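Local coordinates for protein 2-methyl-3-hydroxypyridine-5-carboxylic acid oxygenase (Mesorhizobium loti, PDB 3ALJ) that probably catalyses the FAD-dependent oxygenation and ring opening of 2-methyl-3-hydroxypyridine-5-carboxylic acid, a step in vitamin B6 breakdown, at residues D71-Y82 with W101-A112. Sequence-based numbering, arbitrary orientation. Where two conformers were deposited one is given.
Sequences DVLQGSHTPPTY and WRIMTRSHLHDA. With FAD (flavin-adenine dinucleotide), chain B.
Val-72, near the end of helix 69-73, divides its two methyls between strand 101-105 and helix 106-119: CG1 lies against Met-104 SD at 3.6 Å, while CG2 meets the methyl of Ala-112 and, more loosely, CD1 of Leu-109. A second apolar patch forms where Pro-79 lies over one face of the Trp-101 indole, its CD 3.6 Å from the centroid of the six-membered ring; Thr-78 CG2 covers the five-membered ring on the same face in another CH-pi contact. The indole reaches them because chi1 of 61° sets CG between the backbone N and the carbonyl carbon. Its NE1 is joined through a water to Pro-79 O. Between the patches, His-77 and Ile-103 form a single antiparallel hydrogen-bonded bridge, so that Ser-76 to Thr-78 line strand 101-105, itself paired with strand 52-56, in this FAD-binding domain. Helix 106-119 follows directly, with Thr-105 at its N-cap and Arg-106 giving two hydrogen bonds to the flavin ribityl O2'. At the polar edge the Arg-102 guanidinium spends three N-H groups in its own plane: NE on Ser-76 OG, nearly straight (2.8 Å, 170°), NH2 on Leu-73 O and NH1 on Thr-78 OG1. Together these bonds fix the rotation of the guanidinium, while Leu-73 CD2 lies over one face and His-77 CA over the other, both toward the rim. A leucine in place of Arg-102 would probably leave Ser-76 OG and Thr-78 OG1 without their donor and the loop after helix 69-73 less firmly tied to the strand. Thr-78 OG1 in turn donates to Trp-101 O, and Ser-76 OG to Val-72 O. From the opposite face of that carbonyl, His-108 NE2 donates to the same oxygen at 2.8 Å, the bond lying in the imidazole plane.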
ATOM      1  N   ASP A  71       9.359  12.775   8.514  1.00 13.58           N
ATOM      2  CA  ASP A  71       8.037  13.110   8.860  1.00 13.91           C
ATOM      3  C   ASP A  71       7.223  11.786   9.030  1.00 12.03           C
ATOM      4  O   ASP A  71       6.221  11.805   9.764  1.00 13.96           O
ATOM      5  CB  ASP A  71       7.354  13.958   7.724  1.00 17.57           C
ATOM      6  CG  ASP A  71       7.544  15.453   7.877  1.00 25.06           C
ATOM      7  OD1 ASP A  71       8.220  15.907   8.807  1.00 24.69           O
ATOM      8  OD2 ASP A  71       7.001  16.161   6.931  1.00 28.38           O
ATOM      9  N   VAL A  72       7.566  10.712   8.274  1.00  9.50           N
ATOM     10  CA  VAL A  72       6.834   9.451   8.488  1.00  8.32           C
ATOM     11  C   VAL A  72       7.221   8.789   9.840  1.00  6.96           C
ATOM     12  O   VAL A  72       6.401   8.301  10.542  1.00  8.35           O
ATOM     13  CB  VAL A  72       7.128   8.559   7.281  1.00  7.60           C
ATOM     14  CG1 VAL A  72       6.648   7.138   7.543  1.00 10.85           C
ATOM     15  CG2 VAL A  72       6.368   9.115   6.034  1.00 10.92           C
ATOM     16  N   LEU A  73       8.563   8.769  10.082  1.00  8.84           N
ATOM     17  CA  LEU A  73       8.998   8.059  11.342  1.00  8.54           C
ATOM     18  C   LEU A  73       8.495   8.725  12.619  1.00  8.42           C
ATOM     19  O   LEU A  73       8.108   8.061  13.569  1.00  8.07           O
ATOM     20  CB  LEU A  73      10.547   8.021  11.445  1.00  9.89           C
ATOM     21  CG  LEU A  73      11.206   7.170  10.348  1.00  9.39           C
ATOM     22  CD1 LEU A  73      12.759   7.097  10.624  1.00 12.03           C
ATOM     23  CD2 LEU A  73      10.662   5.683  10.389  1.00 10.87           C
ATOM     24  N   GLN A  74       8.386  10.088  12.606  1.00  9.09           N
ATOM     25  CA  GLN A  74       7.739  10.782  13.721  1.00 11.78           C
ATOM     26  C   GLN A  74       6.246  10.437  13.790  1.00 10.16           C
ATOM     27  O   GLN A  74       5.612  10.576  12.696  1.00 12.77           O
ATOM     28  CB  GLN A  74       7.920  12.259  13.465  1.00 13.56           C
ATOM     29  CG  GLN A  74       7.267  13.111  14.532  1.00 21.07           C
ATOM     30  CD  GLN A  74       7.982  12.969  15.910  1.00 28.28           C
ATOM     31  OE1 GLN A  74       9.226  12.896  16.026  1.00 30.25           O
ATOM     32  NE2 GLN A  74       7.178  12.924  16.942  1.00 29.26           N
ATOM     33  N   GLY A  75       5.716   9.921  14.865  1.00 11.00           N
ATOM     34  CA  GLY A  75       4.301   9.546  14.856  1.00 10.33           C
ATOM     35  C   GLY A  75       3.955   8.154  14.280  1.00 10.16           C
ATOM     36  O   GLY A  75       2.766   7.879  14.078  1.00 11.03           O
ATOM     37  N   SER A  76       5.000   7.325  14.036  1.00 10.11           N
ATOM     38  CA  SER A  76       4.695   5.944  13.622  1.00  9.31           C
ATOM     39  C   SER A  76       5.563   4.982  14.500  1.00 10.69           C
ATOM     40  O   SER A  76       6.313   5.452  15.337  1.00 11.03           O
ATOM     41  CB  SER A  76       4.943   5.757  12.141  1.00  8.01           C
ATOM     42  OG  SER A  76       6.335   5.966  11.825  1.00  8.92           O
ATOM     43  N   HIS A  77       5.349   3.708  14.293  1.00  9.79           N
ATOM     44  CA  HIS A  77       5.842   2.668  15.253  1.00  9.00           C
ATOM     45  C   HIS A  77       6.471   1.531  14.593  1.00  9.71           C
ATOM     46  O   HIS A  77       5.938   0.946  13.685  1.00  9.90           O
ATOM     47  CB  HIS A  77       4.565   2.250  16.038  1.00 11.20           C
ATOM     48  CG  HIS A  77       4.722   1.159  17.079  1.00 14.85           C
ATOM     49  ND1 HIS A  77       5.236   1.425  18.323  1.00 22.39           N
ATOM     50  CD2 HIS A  77       4.182  -0.075  17.160  1.00 11.30           C
ATOM     51  CE1 HIS A  77       5.188   0.317  19.071  1.00 23.79           C
ATOM     52  NE2 HIS A  77       4.537  -0.620  18.397  1.00 12.60           N
ATOM     53  N   THR A  78       7.587   1.113  15.198  1.00  8.32           N
ATOM     54  CA  THR A  78       8.105  -0.218  14.883  1.00  7.58           C
ATOM     55  C   THR A  78       7.808  -1.132  16.059  1.00  8.39           C
ATOM     56  O   THR A  78       8.454  -0.958  17.146  1.00  9.52           O
ATOM     57  CB  THR A  78       9.646  -0.342  14.569  1.00  7.45           C
ATOM     58  OG1 THR A  78       9.968   0.569  13.481  1.00  7.51           O
ATOM     59  CG2 THR A  78      10.072  -1.772  14.166  1.00  8.11           C
ATOM     60  N   PRO A  79       6.905  -2.118  15.982  1.00  7.05           N
ATOM     61  CA  PRO A  79       6.713  -3.012  17.131  1.00  8.17           C
ATOM     62  C   PRO A  79       8.035  -3.745  17.504  1.00  8.98           C
ATOM     63  O   PRO A  79       8.893  -3.985  16.672  1.00  9.27           O
ATOM     64  CB  PRO A  79       5.692  -4.076  16.599  1.00 10.06           C
ATOM     65  CG  PRO A  79       4.956  -3.307  15.514  1.00  8.66           C
ATOM     66  CD  PRO A  79       6.064  -2.509  14.795  1.00  8.39           C
ATOM     67  N   PRO A  80       8.093  -4.138  18.821  1.00  9.72           N
ATOM     68  CA  PRO A  80       9.286  -4.955  19.194  1.00 11.52           C
ATOM     69  C   PRO A  80       9.328  -6.260  18.507  1.00 10.19           C
ATOM     70  O   PRO A  80      10.410  -6.804  18.377  1.00 13.68           O
ATOM     71  CB  PRO A  80       9.078  -5.274  20.666  1.00 12.05           C
ATOM     72  CG  PRO A  80       8.091  -4.246  21.141  1.00 15.98           C
ATOM     73  CD  PRO A  80       7.209  -3.753  19.928  1.00 10.51           C
ATOM     74  N   THR A  81       8.208  -6.865  18.111  1.00 10.06           N
ATOM     75  CA  THR A  81       8.179  -8.101  17.412  1.00 11.95           C
ATOM     76  C   THR A  81       6.883  -8.199  16.580  1.00  9.01           C
ATOM     77  O   THR A  81       5.888  -7.519  16.895  1.00 10.16           O
ATOM     78  CB  THR A  81       8.259  -9.333  18.368  1.00 11.04           C
ATOM     79  OG1 THR A  81       8.530 -10.501  17.525  1.00 16.05           O
ATOM     80  CG2 THR A  81       7.149  -9.515  19.248  1.00 16.21           C
ATOM     81  N   TYR A  82       6.986  -9.006  15.509  1.00  8.81           N
ATOM     82  CA  TYR A  82       5.774  -9.417  14.741  1.00  8.66           C
ATOM     83  C   TYR A  82       5.432 -10.825  15.231  1.00  7.61           C
ATOM     84  O   TYR A  82       6.110 -11.799  14.973  1.00  8.38           O
ATOM     85  CB  TYR A  82       6.145  -9.377  13.270  1.00  8.41           C
ATOM     86  CG  TYR A  82       5.001  -9.540  12.340  1.00  7.92           C
ATOM     87  CD1 TYR A  82       4.126 -10.677  12.427  1.00  8.31           C
ATOM     88  CD2 TYR A  82       4.755  -8.576  11.339  1.00  6.88           C
ATOM     89  CE1 TYR A  82       3.054 -10.793  11.480  1.00  9.30           C
ATOM     90  CE2 TYR A  82       3.725  -8.726  10.407  1.00  7.95           C
ATOM     91  CZ  TYR A  82       2.905  -9.800  10.507  1.00  8.50           C
ATOM     92  OH  TYR A  82       1.889 -10.025   9.555  1.00 10.09           O
ATOM     93  N   TRP A 101      11.043  -1.877   9.533  1.00  8.05           N
ATOM     94  CA  TRP A 101       9.606  -1.913   9.180  1.00  7.83           C
ATOM     95  C   TRP A 101       8.927  -0.950  10.068  1.00  7.30           C
ATOM     96  O   TRP A 101       9.482  -0.448  11.049  1.00  8.59           O
ATOM     97  CB  TRP A 101       9.048  -3.363   9.257  1.00  9.57           C
ATOM     98  CG  TRP A 101       9.125  -4.025  10.601  1.00  6.77           C
ATOM     99  CD1 TRP A 101      10.276  -4.403  11.312  1.00  9.56           C
ATOM    100  CD2 TRP A 101       8.008  -4.472  11.398  1.00  6.92           C
ATOM    101  NE1 TRP A 101       9.914  -4.995  12.529  1.00  8.61           N
ATOM    102  CE2 TRP A 101       8.525  -5.056  12.588  1.00  9.64           C
ATOM    103  CE3 TRP A 101       6.568  -4.392  11.256  1.00  7.46           C
ATOM    104  CZ2 TRP A 101       7.715  -5.606  13.580  1.00  9.12           C
ATOM    105  CZ3 TRP A 101       5.801  -4.958  12.187  1.00 10.07           C
ATOM    106  CH2 TRP A 101       6.311  -5.550  13.347  1.00  9.11           C
ATOM    107  N   ARG A 102       7.667  -0.645   9.728  1.00  7.90           N
ATOM    108  CA  ARG A 102       6.981   0.462  10.397  1.00  8.12           C
ATOM    109  C   ARG A 102       5.520   0.329  10.173  1.00  8.16           C
ATOM    110  O   ARG A 102       5.060  -0.064   9.054  1.00  8.79           O
ATOM    111  CB  ARG A 102       7.424   1.820   9.758  1.00  7.60           C
ATOM    112  CG  ARG A 102       7.282   3.020  10.733  1.00  7.60           C
ATOM    113  CD  ARG A 102       8.361   2.911  11.903  1.00  7.77           C
ATOM    114  NE  ARG A 102       8.352   4.154  12.649  1.00  9.17           N
ATOM    115  CZ  ARG A 102       9.266   4.366  13.594  1.00  9.13           C
ATOM    116  NH1 ARG A 102      10.089   3.396  13.990  1.00  8.93           N
ATOM    117  NH2 ARG A 102       9.365   5.521  14.183  1.00 10.01           N
ATOM    118  N   ILE A 103       4.702   0.655  11.166  1.00  6.51           N
ATOM    119  CA  ILE A 103       3.223   0.674  11.073  1.00  7.07           C
ATOM    120  C   ILE A 103       2.815   2.123  11.295  1.00  7.30           C
ATOM    121  O   ILE A 103       3.383   2.860  12.118  1.00  8.00           O
ATOM    122  CB  ILE A 103       2.572  -0.180  12.125  1.00  7.00           C
ATOM    123  CG1 ILE A 103       3.117  -1.631  11.997  1.00  7.14           C
ATOM    124  CG2 ILE A 103       1.080  -0.193  11.967  1.00  8.02           C
ATOM    125  CD1 ILE A 103       2.594  -2.538  13.104  1.00 10.43           C
ATOM    126  N   MET A 104       1.796   2.538  10.515  1.00  7.67           N
ATOM    127  CA  MET A 104       1.312   3.958  10.608  1.00  6.98           C
ATOM    128  C   MET A 104      -0.107   3.980  10.107  1.00  8.30           C
ATOM    129  O   MET A 104      -0.566   3.100   9.400  1.00  7.82           O
ATOM    130  CB  MET A 104       2.170   4.927   9.783  1.00  8.80           C
ATOM    131  CG  MET A 104       2.149   4.503   8.278  1.00  8.38           C
ATOM    132  SD  MET A 104       3.653   5.089   7.418  1.00  9.37           S
ATOM    133  CE  MET A 104       4.823   3.789   8.035  1.00  9.43           C
ATOM    134  N   THR A 105      -0.749   5.098  10.395  1.00  7.47           N
ATOM    135  CA  THR A 105      -2.073   5.281   9.699  1.00  8.16           C
ATOM    136  C   THR A 105      -1.796   5.677   8.226  1.00  7.14           C
ATOM    137  O   THR A 105      -0.798   6.284   7.908  1.00  7.98           O
ATOM    138  CB  THR A 105      -2.968   6.329  10.446  1.00  7.00           C
ATOM    139  OG1 THR A 105      -2.409   7.645  10.276  1.00 10.24           O
ATOM    140  CG2 THR A 105      -3.137   6.019  11.939  1.00  9.17           C
ATOM    141  N   ARG A 106      -2.817   5.345   7.432  1.00  6.98           N
ATOM    142  CA  ARG A 106      -2.788   5.765   6.057  1.00  7.69           C
ATOM    143  C   ARG A 106      -2.710   7.275   5.919  1.00  9.41           C
ATOM    144  O   ARG A 106      -1.974   7.787   5.066  1.00  9.05           O
ATOM    145  CB  ARG A 106      -4.072   5.246   5.345  1.00  9.22           C
ATOM    146  CG  ARG A 106      -3.805   3.773   5.149  1.00 14.37           C
ATOM    147  CD  ARG A 106      -4.269   3.205   3.987  1.00 20.62           C
ATOM    148  NE  ARG A 106      -3.947   1.772   3.799  1.00 12.19           N
ATOM    149  CZ  ARG A 106      -3.723   1.227   2.606  1.00  7.99           C
ATOM    150  NH1 ARG A 106      -3.683   1.957   1.546  1.00 11.31           N
ATOM    151  NH2 ARG A 106      -3.533  -0.067   2.558  1.00  9.89           N
ATOM    152  N   SER A 107      -3.485   7.985   6.739  1.00  8.94           N
ATOM    153  CA  SER A 107      -3.429   9.434   6.697  0.50  8.68           C
ATOM    154  C   SER A 107      -2.056   9.961   7.033  1.00  9.47           C
ATOM    155  O   SER A 107      -1.566  10.907   6.402  1.00 10.33           O
ATOM    156  CB  SER A 107      -4.469   9.951   7.654  0.50  7.86           C
ATOM    157  OG  SER A 107      -5.741   9.743   7.057  0.50 10.00           O
ATOM    158  N   HIS A 108      -1.366   9.278   7.972  1.00  8.59           N
ATOM    159  CA  HIS A 108      -0.015   9.762   8.308  1.00  9.09           C
ATOM    160  C   HIS A 108       0.928   9.669   7.151  1.00  8.54           C
ATOM    161  O   HIS A 108       1.662  10.611   6.866  1.00 10.40           O
ATOM    162  CB  HIS A 108       0.465   8.927   9.535  1.00  8.25           C
ATOM    163  CG  HIS A 108       1.799   9.363  10.047  1.00  8.28           C
ATOM    164  ND1 HIS A 108       1.923  10.483  10.846  1.00 11.47           N
ATOM    165  CD2 HIS A 108       3.010   8.814   9.924  1.00  9.94           C
ATOM    166  CE1 HIS A 108       3.203  10.587  11.198  1.00 12.30           C
ATOM    167  NE2 HIS A 108       3.875   9.567  10.683  1.00 10.94           N
ATOM    168  N   LEU A 109       0.882   8.544   6.435  1.00  7.81           N
ATOM    169  CA  LEU A 109       1.770   8.385   5.318  1.00  8.57           C
ATOM    170  C   LEU A 109       1.405   9.363   4.172  1.00  8.22           C
ATOM    171  O   LEU A 109       2.237  10.030   3.591  1.00  8.78           O
ATOM    172  CB  LEU A 109       1.744   6.932   4.833  1.00  8.85           C
ATOM    173  CG  LEU A 109       2.500   6.611   3.551  1.00  6.95           C
ATOM    174  CD1 LEU A 109       3.969   7.044   3.713  1.00  8.89           C
ATOM    175  CD2 LEU A 109       2.343   5.183   3.228  1.00 10.77           C
ATOM    176  N   HIS A 110       0.076   9.371   3.894  1.00  9.16           N
ATOM    177  CA  HIS A 110      -0.385  10.155   2.766  0.50  8.81           C
ATOM    178  C   HIS A 110      -0.131  11.669   3.061  1.00 10.07           C
ATOM    179  O   HIS A 110       0.381  12.351   2.144  1.00  9.70           O
ATOM    180  CB  HIS A 110      -1.875   9.789   2.522  0.50  6.62           C
ATOM    181  CG  HIS A 110      -2.346  10.236   1.205  0.50  8.94           C
ATOM    182  ND1 HIS A 110      -3.009  11.415   1.028  0.50 13.00           N
ATOM    183  CD2 HIS A 110      -2.234   9.658  -0.021  0.50  9.30           C
ATOM    184  CE1 HIS A 110      -3.321  11.535  -0.247  0.50  8.05           C
ATOM    185  NE2 HIS A 110      -2.819  10.499  -0.909  0.50 11.54           N
ATOM    186  N   ASP A 111      -0.311  12.140   4.297  1.00 10.80           N
ATOM    187  CA  ASP A 111      -0.111  13.554   4.579  1.00 12.97           C
ATOM    188  C   ASP A 111       1.370  13.891   4.497  1.00 11.96           C
ATOM    189  O   ASP A 111       1.741  14.926   3.888  1.00 14.02           O
ATOM    190  CB  ASP A 111      -0.705  13.922   5.966  1.00 14.44           C
ATOM    191  CG  ASP A 111      -2.237  13.946   5.974  1.00 13.94           C
ATOM    192  OD1 ASP A 111      -2.961  13.643   4.964  1.00 18.71           O
ATOM    193  OD2 ASP A 111      -2.609  14.099   7.198  1.00 23.14           O
ATOM    194  N   ALA A 112       2.292  12.958   4.871  1.00 11.97           N
ATOM    195  CA  ALA A 112       3.692  13.245   4.705  1.00 11.78           C
ATOM    196  C   ALA A 112       4.095  13.390   3.266  1.00 10.60           C
ATOM    197  O   ALA A 112       4.864  14.317   2.945  1.00 11.77           O
ATOM    198  CB  ALA A 112       4.520  12.109   5.384  1.00 11.46           C
TER
HETATM  199  PA  FAD B 380      -4.421   4.194  -4.772  1.00 10.38           P
HETATM  200  O1A FAD B 380      -3.869   4.246  -3.382  1.00 15.26           O
HETATM  201  O2A FAD B 380      -5.639   3.516  -5.021  1.00 12.17           O
HETATM  202  O5B FAD B 380      -4.536   5.706  -5.246  1.00  9.44           O
HETATM  203  C5B FAD B 380      -5.080   6.045  -6.564  1.00  8.28           C
HETATM  204  C4B FAD B 380      -5.505   7.485  -6.367  1.00  8.40           C
HETATM  205  O4B FAD B 380      -5.961   7.838  -7.718  1.00 10.53           O
HETATM  206  C3B FAD B 380      -6.687   7.691  -5.493  1.00  9.09           C
HETATM  207  O3B FAD B 380      -6.493   8.814  -4.610  1.00 10.15           O
HETATM  208  C2B FAD B 380      -7.876   7.855  -6.508  1.00  8.38           C
HETATM  209  O2B FAD B 380      -8.942   8.681  -6.008  1.00 10.44           O
HETATM  210  C1B FAD B 380      -7.246   8.583  -7.650  1.00 10.97           C
HETATM  211  N9A FAD B 380      -7.809   8.281  -8.927  1.00  7.95           N
HETATM  212  C8A FAD B 380      -8.437   7.137  -9.366  1.00  9.44           C
HETATM  213  N7A FAD B 380      -8.754   7.219 -10.667  1.00  8.88           N
HETATM  214  C5A FAD B 380      -8.325   8.470 -11.083  1.00  7.74           C
HETATM  215  C6A FAD B 380      -8.295   9.083 -12.333  1.00  8.54           C
HETATM  216  N6A FAD B 380      -8.841   8.463 -13.432  1.00 11.67           N
HETATM  217  N1A FAD B 380      -7.758  10.304 -12.386  1.00  8.90           N
HETATM  218  C2A FAD B 380      -7.267  10.938 -11.315  1.00 10.88           C
HETATM  219  N3A FAD B 380      -7.226  10.382 -10.069  1.00  8.54           N
HETATM  220  C4A FAD B 380      -7.742   9.124 -10.000  1.00  7.54           C
HETATM  221  N1  FAD B 380       0.226  -2.059   0.969  1.00  8.22           N
HETATM  222  C2  FAD B 380       1.292  -1.944   1.740  1.00  7.88           C
HETATM  223  O2  FAD B 380       2.393  -1.550   1.324  1.00  8.74           O
HETATM  224  N3  FAD B 380       1.213  -2.290   3.090  1.00  7.26           N
HETATM  225  C4  FAD B 380       0.017  -2.720   3.666  1.00  7.47           C
HETATM  226  O4  FAD B 380      -0.038  -2.874   4.943  1.00  7.57           O
HETATM  227  C4X FAD B 380      -1.076  -2.848   2.827  1.00  8.26           C
HETATM  228  N5  FAD B 380      -2.300  -3.396   3.341  1.00  8.98           N
HETATM  229  C5X FAD B 380      -3.365  -3.585   2.479  1.00  7.90           C
HETATM  230  C6  FAD B 380      -4.540  -4.216   2.922  1.00  8.79           C
HETATM  231  C7  FAD B 380      -5.621  -4.345   2.087  1.00  9.72           C
HETATM  232  C7M FAD B 380      -6.912  -5.032   2.618  1.00 12.08           C
HETATM  233  C8  FAD B 380      -5.548  -3.924   0.776  1.00  9.53           C
HETATM  234  C8M FAD B 380      -6.730  -4.087  -0.207  1.00 10.79           C
HETATM  235  C9  FAD B 380      -4.380  -3.300   0.317  1.00  9.82           C
HETATM  236  C9A FAD B 380      -3.249  -3.163   1.160  1.00  8.56           C
HETATM  237  N10 FAD B 380      -2.002  -2.555   0.695  1.00  7.47           N
HETATM  238  C10 FAD B 380      -0.943  -2.458   1.517  1.00  6.57           C
HETATM  239  C1' FAD B 380      -1.898  -2.121  -0.779  1.00  7.84           C
HETATM  240  C2' FAD B 380      -2.097  -0.614  -0.868  1.00  6.49           C
HETATM  241  O2' FAD B 380      -3.368  -0.268  -0.280  1.00  8.06           O
HETATM  242  C3' FAD B 380      -2.183  -0.201  -2.350  1.00  7.89           C
HETATM  243  O3' FAD B 380      -1.269  -1.087  -3.100  1.00  7.45           O
HETATM  244  C4' FAD B 380      -1.731   1.172  -2.626  1.00  7.60           C
HETATM  245  O4' FAD B 380      -2.646   2.065  -1.930  1.00 11.17           O
HETATM  246  C5' FAD B 380      -1.822   1.511  -4.078  1.00  8.62           C
HETATM  247  O5' FAD B 380      -1.397   2.858  -4.259  1.00  7.55           O
HETATM  248  P   FAD B 380      -1.724   3.528  -5.653  1.00  8.20           P
HETATM  249  O1P FAD B 380      -1.238   4.910  -5.535  1.00  8.91           O
HETATM  250  O2P FAD B 380      -1.270   2.687  -6.806  1.00  9.09           O
HETATM  251  O3P FAD B 380      -3.338   3.500  -5.748  1.00  8.10           O
HETATM  252  O   HOH W   1       7.093  15.197   4.420  1.00 25.71           O
HETATM  253  O   HOH W   2       0.647   6.925  12.312  1.00 10.89           O
HETATM  254  O   HOH W   3      10.701  -5.725  15.255  1.00 19.01           O